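Local atomic coordinates of elongation factor 1-gamma 1 (Saccharomyces cerevisiae, PDB entry 1NHY), a protein that serves as a subunit of the eukaryotic translation elongation factor 1 complex and probably helps anchor that complex to other cellular components. Residues A[7-12]-A[47-52]; A[171-176]-A[208-213]. All blocks are in the same frame, centred on the assembly; numbering follows the deposited sequence.

Contact 1 (A[7-12]-A[47-52]); sequences YANFRI and KKVPAF. With SO4 (sulfate ion), chain B.
Tyr7 and Ala51 form an antiparallel hydrogen-bonded pair. Ala51 N donates to Tyr7 O at 3.0 Å. The return bond, from Tyr7 N to Ala51 O, measures 2.7 Å but is bent to 128° and weak. Both side chains lie on one face of the sheet, with Tyr7 CB 3.9 Å from Ala51 CB. Tyr7 CG sits beside its backbone N (chi1 -69°), and the ring runs on away from 47-52, with Ala51 O near the ring plane at its edge. The phenol OH is hydrogen-bonded to Asp43. Val49 points its CB at the other segment: its CG2 lies against Tyr7 O, and its CG1 is 4.1 Å from Asn9 N. As in glutathione S-transferases, a cis-proline, Pro50, leads into this strand of the thioredoxin-like part of the N-terminal GST-like domain. Ile12 N makes a weak hydrogen bond to a sulfate ion, probably from the crystallisation liquor. Strands 5-7 and 51-53 are the inner pair of the four-stranded sheet. Phe40 of helix 37-43 packs on Val49 and Ala51, Thr14 of helix 12-24 meets Ala8 and Val49, and Ile66 of helix 63-73 touches Pro50.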
loop_
_atom_site.group_PDB
_atom_site.type_symbol
_atom_site.label_atom_id
_atom_site.label_comp_id
_atom_site.label_asym_id
_atom_site.label_seq_id
_atom_site.Cartn_x
_atom_site.Cartn_y
_atom_site.Cartn_z
ATOM N N TYR A 7 -13.859 -9.180 1.744
ATOM C CA TYR A 7 -13.637 -9.828 0.455
ATOM C C TYR A 7 -12.403 -9.180 -0.162
ATOM O O TYR A 7 -12.413 -8.002 -0.512
ATOM C CB TYR A 7 -14.822 -9.610 -0.481
ATOM C CG TYR A 7 -16.095 -10.319 -0.086
ATOM C CD1 TYR A 7 -16.281 -11.667 -0.370
ATOM C CD2 TYR A 7 -17.124 -9.630 0.553
ATOM C CE1 TYR A 7 -17.464 -12.312 -0.031
ATOM C CE2 TYR A 7 -18.308 -10.267 0.897
ATOM C CZ TYR A 7 -18.472 -11.610 0.601
ATOM O OH TYR A 7 -19.646 -12.246 0.927
ATOM N N ALA A 8 -11.333 -9.949 -0.296
ATOM C CA ALA A 8 -10.106 -9.418 -0.867
ATOM C C ALA A 8 -9.250 -10.503 -1.501
ATOM O O ALA A 8 -8.970 -11.531 -0.887
ATOM C CB ALA A 8 -9.317 -8.704 0.204
ATOM N N ASN A 9 -8.846 -10.269 -2.743
ATOM C CA ASN A 9 -7.999 -11.202 -3.460
ATOM C C ASN A 9 -6.582 -10.801 -3.115
ATOM O O ASN A 9 -6.350 -10.139 -2.113
ATOM C CB ASN A 9 -8.215 -11.091 -4.977
ATOM C CG ASN A 9 -7.674 -9.781 -5.572
ATOM O OD1 ASN A 9 -6.828 -9.106 -4.991
ATOM N ND2 ASN A 9 -8.155 -9.441 -6.759
ATOM N N PHE A 10 -5.631 -11.177 -3.953
ATOM C CA PHE A 10 -4.250 -10.817 -3.694
ATOM C C PHE A 10 -3.715 -9.813 -4.713
ATOM O O PHE A 10 -3.002 -10.154 -5.652
ATOM C CB PHE A 10 -3.397 -12.080 -3.651
ATOM C CG PHE A 10 -3.623 -12.923 -2.422
ATOM C CD1 PHE A 10 -2.718 -12.887 -1.363
ATOM C CD2 PHE A 10 -4.741 -13.752 -2.317
ATOM C CE1 PHE A 10 -2.916 -13.669 -0.214
ATOM C CE2 PHE A 10 -4.955 -14.539 -1.175
ATOM C CZ PHE A 10 -4.039 -14.497 -0.124
ATOM N N ARG A 11 -4.120 -8.565 -4.524
ATOM C CA ARG A 11 -3.694 -7.450 -5.356
ATOM C C ARG A 11 -3.088 -6.507 -4.339
ATOM O O ARG A 11 -3.518 -6.479 -3.183
ATOM C CB ARG A 11 -4.891 -6.780 -6.037
ATOM C CG ARG A 11 -4.875 -6.901 -7.556
ATOM C CD ARG A 11 -6.155 -6.359 -8.190
ATOM N NE ARG A 11 -6.329 -6.854 -9.559
ATOM C CZ ARG A 11 -7.482 -6.835 -10.227
ATOM N NH1 ARG A 11 -8.590 -6.345 -9.671
ATOM N NH2 ARG A 11 -7.534 -7.329 -11.456
ATOM N N ILE A 12 -2.087 -5.749 -4.751
ATOM C CA ILE A 12 -1.445 -4.831 -3.833
ATOM C C ILE A 12 -2.429 -4.053 -2.941
ATOM O O ILE A 12 -2.226 -3.961 -1.718
ATOM C CB ILE A 12 -0.552 -3.854 -4.606
ATOM C CG1 ILE A 12 0.715 -4.569 -5.034
ATOM C CG2 ILE A 12 -0.148 -2.683 -3.730
ATOM C CD1 ILE A 12 1.598 -4.945 -3.861
ATOM N N LYS A 47 -18.833 -6.222 -7.977
ATOM C CA LYS A 47 -17.743 -7.198 -7.879
ATOM C C LYS A 47 -16.352 -6.545 -7.863
ATOM O O LYS A 47 -15.452 -6.972 -8.590
ATOM C CB LYS A 47 -17.816 -8.190 -9.042
ATOM C CG LYS A 47 -19.103 -8.976 -9.115
ATOM C CD LYS A 47 -19.100 -9.917 -10.307
ATOM C CE LYS A 47 -20.394 -10.724 -10.343
ATOM N NZ LYS A 47 -20.384 -11.869 -11.319
ATOM N N LYS A 48 -16.181 -5.515 -7.037
ATOM C CA LYS A 48 -14.913 -4.807 -6.927
ATOM C C LYS A 48 -14.259 -5.122 -5.575
ATOM O O LYS A 48 -14.937 -5.467 -4.607
ATOM C CB LYS A 48 -15.166 -3.306 -7.074
ATOM C CG LYS A 48 -13.977 -2.429 -6.703
ATOM C CD LYS A 48 -14.416 -1.143 -5.964
ATOM C CE LYS A 48 -13.227 -0.435 -5.292
ATOM N NZ LYS A 48 -12.103 -0.155 -6.252
ATOM N N VAL A 49 -12.940 -4.988 -5.503
ATOM C CA VAL A 49 -12.223 -5.288 -4.276
ATOM C C VAL A 49 -11.187 -4.191 -3.975
ATOM O O VAL A 49 -10.701 -3.542 -4.900
ATOM C CB VAL A 49 -11.568 -6.678 -4.437
ATOM C CG1 VAL A 49 -10.110 -6.632 -4.086
ATOM C CG2 VAL A 49 -12.317 -7.689 -3.590
ATOM N N PRO A 50 -10.861 -3.939 -2.683
ATOM C CA PRO A 50 -11.317 -4.536 -1.425
ATOM C C PRO A 50 -12.778 -4.204 -1.128
ATOM O O PRO A 50 -13.282 -3.121 -1.456
ATOM C CB PRO A 50 -10.379 -3.918 -0.392
ATOM C CG PRO A 50 -9.166 -3.624 -1.170
ATOM C CD PRO A 50 -9.731 -3.038 -2.415
ATOM N N ALA A 51 -13.437 -5.149 -0.476
ATOM C CA ALA A 51 -14.834 -5.028 -0.123
ATOM C C ALA A 51 -15.020 -5.506 1.314
ATOM O O ALA A 51 -14.633 -6.618 1.670
ATOM C CB ALA A 51 -15.650 -5.879 -1.061
ATOM N N PHE A 52 -15.609 -4.669 2.151
ATOM C CA PHE A 52 -15.841 -5.073 3.525
ATOM C C PHE A 52 -17.325 -5.108 3.878
ATOM O O PHE A 52 -18.112 -4.315 3.361
ATOM C CB PHE A 52 -15.148 -4.133 4.488
ATOM C CG PHE A 52 -15.369 -4.504 5.921
ATOM C CD1 PHE A 52 -14.634 -5.522 6.507
ATOM C CD2 PHE A 52 -16.343 -3.859 6.678
ATOM C CE1 PHE A 52 -14.869 -5.895 7.824
ATOM C CE2 PHE A 52 -16.582 -4.227 7.995
ATOM C CZ PHE A 52 -15.843 -5.244 8.567
HETATM S S SO4 B . -1.509 -5.327 -8.931
HETATM O O1 SO4 B . -2.304 -4.640 -7.897
HETATM O O2 SO4 B . -2.334 -5.535 -10.144
HETATM O O3 SO4 B . -0.305 -4.521 -9.279
HETATM O O4 SO4 B . -1.070 -6.642 -8.414
#

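Contact 2 (A[171-176]-A[208-213]); sequences RYFESL and FKFADK
Phe173 O takes the one hydrogen bond that crosses this contact, a weak one from Ala211 N at 3.1 Å. It ties the last turn of helix 160-175 to the irregular segment after helix 186-197, where Phe210 is the centre of an inverse gamma turn. The rest of the contact is mainly aromatic. Phe210 turns an edge toward the face of Phe173 in an offset edge-to-face pair, with ring centroids 5.3 Å apart and planes at 75°. The CE1 corner of Phe210 does the touching, 3.4 Å from Phe173 CD1. Phe208 adds a third ring. Its CZ reaches Phe173 CB at 3.6 Å, in the Phe208 ring plane, while its CE2 sits over the centre of one face of Phe210. Phe208 CG lies opposite the backbone N (chi1 174°), which swings the ring in toward the helix. Glu174 crosses Phe208 at a slant. Its CG is near Phe208 CE1, and its carboxylate plane is only 12° from the ring plane. Glu174 OE2 lies 3.4 Å from both Phe208 CD1 and Phe208 CE1. The other oxygen, Glu174 OE1, faces Arg171 NE at 3.5 Å. This pairing is of charges only, since the oxygen lies well out of the guanidinium plane. Ala211 O is hydrogen-bonded to Arg182. The contact is packing within the all-helical C-terminal part of the GST-like domain, where the segment after the last helix lies on the end of helix 160-175. Phe173 also meets Trp181 of helix 179-184 and Phe192 of helix 186-197, and Phe210 touches both of these helices.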
loop_
_atom_site.group_PDB
_atom_site.type_symbol
_atom_site.label_atom_id
_atom_site.label_comp_id
_atom_site.label_asym_id
_atom_site.label_seq_id
_atom_site.Cartn_x
_atom_site.Cartn_y
_atom_site.Cartn_z
ATOM N N ARG A 171 5.549 -2.700 -6.564
ATOM C CA ARG A 171 5.690 -2.829 -8.020
ATOM C C ARG A 171 6.902 -2.091 -8.616
ATOM O O ARG A 171 7.479 -2.535 -9.606
ATOM C CB ARG A 171 4.415 -2.355 -8.712
ATOM C CG ARG A 171 3.168 -3.107 -8.262
ATOM C CD ARG A 171 3.190 -4.588 -8.666
ATOM N NE ARG A 171 2.827 -5.470 -7.556
ATOM C CZ ARG A 171 2.034 -6.539 -7.655
ATOM N NH1 ARG A 171 1.503 -6.870 -8.827
ATOM N NH2 ARG A 171 1.775 -7.282 -6.583
ATOM N N TYR A 172 7.286 -0.961 -8.037
ATOM C CA TYR A 172 8.455 -0.251 -8.548
ATOM C C TYR A 172 9.731 -1.060 -8.256
ATOM O O TYR A 172 10.620 -1.164 -9.100
ATOM C CB TYR A 172 8.563 1.125 -7.909
ATOM C CG TYR A 172 7.657 2.156 -8.518
ATOM C CD1 TYR A 172 7.917 2.683 -9.781
ATOM C CD2 TYR A 172 6.552 2.636 -7.818
ATOM C CE1 TYR A 172 7.100 3.675 -10.334
ATOM C CE2 TYR A 172 5.729 3.624 -8.361
ATOM C CZ TYR A 172 6.009 4.138 -9.618
ATOM O OH TYR A 172 5.206 5.126 -10.133
ATOM N N PHE A 173 9.819 -1.636 -7.061
ATOM C CA PHE A 173 10.982 -2.431 -6.707
ATOM C C PHE A 173 11.020 -3.706 -7.502
ATOM O O PHE A 173 11.981 -4.448 -7.432
ATOM C CB PHE A 173 10.976 -2.781 -5.226
ATOM C CG PHE A 173 11.467 -1.682 -4.361
ATOM C CD1 PHE A 173 12.735 -1.154 -4.552
ATOM C CD2 PHE A 173 10.641 -1.129 -3.396
ATOM C CE1 PHE A 173 13.179 -0.088 -3.798
ATOM C CE2 PHE A 173 11.071 -0.056 -2.629
ATOM C CZ PHE A 173 12.348 0.471 -2.834
ATOM N N GLU A 174 9.975 -3.973 -8.263
ATOM C CA GLU A 174 9.944 -5.192 -9.049
ATOM C C GLU A 174 10.195 -4.959 -10.522
ATOM O O GLU A 174 10.569 -5.883 -11.236
ATOM C CB GLU A 174 8.603 -5.885 -8.878
ATOM C CG GLU A 174 8.314 -6.226 -7.452
ATOM C CD GLU A 174 7.124 -7.149 -7.306
ATOM O OE1 GLU A 174 6.018 -6.783 -7.772
ATOM O OE2 GLU A 174 7.301 -8.244 -6.722
ATOM N N SER A 175 10.005 -3.730 -10.985
ATOM C CA SER A 175 10.185 -3.476 -12.399
ATOM C C SER A 175 11.067 -2.295 -12.709
ATOM O O SER A 175 11.640 -2.227 -13.784
ATOM C CB SER A 175 8.824 -3.261 -13.061
ATOM O OG SER A 175 7.859 -4.168 -12.555
ATOM N N LEU A 176 11.199 -1.359 -11.785
ATOM C CA LEU A 176 12.009 -0.199 -12.099
ATOM C C LEU A 176 13.177 0.101 -11.186
ATOM O O LEU A 176 14.132 0.741 -11.605
ATOM C CB LEU A 176 11.123 1.046 -12.178
ATOM C CG LEU A 176 10.064 1.032 -13.271
ATOM C CD1 LEU A 176 9.284 2.327 -13.234
ATOM C CD2 LEU A 176 10.736 0.856 -14.609
ATOM N N PHE A 208 9.334 -12.282 -2.814
ATOM C CA PHE A 208 9.387 -10.966 -3.427
ATOM C C PHE A 208 10.614 -10.857 -4.331
ATOM O O PHE A 208 11.732 -11.083 -3.882
ATOM C CB PHE A 208 9.431 -9.890 -2.334
ATOM C CG PHE A 208 9.625 -8.502 -2.864
ATOM C CD1 PHE A 208 8.660 -7.914 -3.664
ATOM C CD2 PHE A 208 10.802 -7.805 -2.607
ATOM C CE1 PHE A 208 8.863 -6.651 -4.207
ATOM C CE2 PHE A 208 11.017 -6.543 -3.146
ATOM C CZ PHE A 208 10.046 -5.963 -3.948
ATOM N N LYS A 209 10.405 -10.508 -5.596
ATOM C CA LYS A 209 11.519 -10.388 -6.535
ATOM C C LYS A 209 12.098 -8.989 -6.671
ATOM O O LYS A 209 11.595 -8.176 -7.448
ATOM C CB LYS A 209 11.106 -10.875 -7.939
ATOM C CG LYS A 209 11.325 -12.378 -8.210
ATOM C CD LYS A 209 11.125 -12.749 -9.697
ATOM C CE LYS A 209 12.138 -12.053 -10.614
ATOM N NZ LYS A 209 11.970 -12.436 -12.049
ATOM N N PHE A 210 13.165 -8.709 -5.933
ATOM C CA PHE A 210 13.813 -7.403 -6.021
ATOM C C PHE A 210 14.489 -7.253 -7.374
ATOM O O PHE A 210 15.660 -7.564 -7.519
ATOM C CB PHE A 210 14.878 -7.248 -4.946
ATOM C CG PHE A 210 14.516 -6.290 -3.881
ATOM C CD1 PHE A 210 14.188 -4.985 -4.196
ATOM C CD2 PHE A 210 14.483 -6.696 -2.552
ATOM C CE1 PHE A 210 13.824 -4.092 -3.202
ATOM C CE2 PHE A 210 14.124 -5.821 -1.547
ATOM C CZ PHE A 210 13.792 -4.513 -1.869
ATOM N N ALA A 211 13.760 -6.775 -8.369
ATOM C CA ALA A 211 14.328 -6.603 -9.698
ATOM C C ALA A 211 15.630 -5.802 -9.661
ATOM O O ALA A 211 15.796 -4.910 -8.829
ATOM C CB ALA A 211 13.317 -5.913 -10.598
ATOM N N ASP A 212 16.561 -6.140 -10.548
ATOM C CA ASP A 212 17.841 -5.425 -10.649
ATOM C C ASP A 212 17.991 -5.025 -12.118
ATOM O O ASP A 212 18.984 -4.416 -12.534
ATOM C CB ASP A 212 19.013 -6.325 -10.235
ATOM C CG ASP A 212 19.375 -7.358 -11.305
ATOM O OD1 ASP A 212 19.952 -6.974 -12.350
ATOM O OD2 ASP A 212 19.078 -8.557 -11.101
ATOM N N LYS A 213 16.963 -5.376 -12.885
ATOM C CA LYS A 213 16.891 -5.116 -14.316
ATOM C C LYS A 213 15.697 -4.196 -14.610
ATOM O O LYS A 213 14.577 -4.676 -14.847
ATOM C CB LYS A 213 16.691 -6.447 -15.048
ATOM C CG LYS A 213 17.339 -7.655 -14.352
ATOM C CD LYS A 213 16.431 -8.887 -14.388
ATOM C CE LYS A 213 15.180 -8.705 -13.539
ATOM N NZ LYS A 213 15.468 -8.690 -12.078
#

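How the contacts relate
Contact 1 is mostly buried and belongs to the thioredoxin-like N-terminal part of the GST-like domain. It is joined by one antiparallel backbone pair, with Val49 and Ala51 packed around it. Contact 2 is only partly buried and lies in the helical C-terminal part. There the segment after helix 186-197 is held to a helix end by aromatic rings and the Glu174 side chain, with a single weak backbone bond. The centres are about 23 Å apart, yet the two meet at their edges: Ile12 CG1 is 3.3 Å from Arg171 NH2, and Ile12 also packs on Ser167 and Thr170 of helix 160-175. The sulfate, probably from crystallisation, lies at this border, salt-bridged to Arg171 and weakly hydrogen-bonded to Ile12 N.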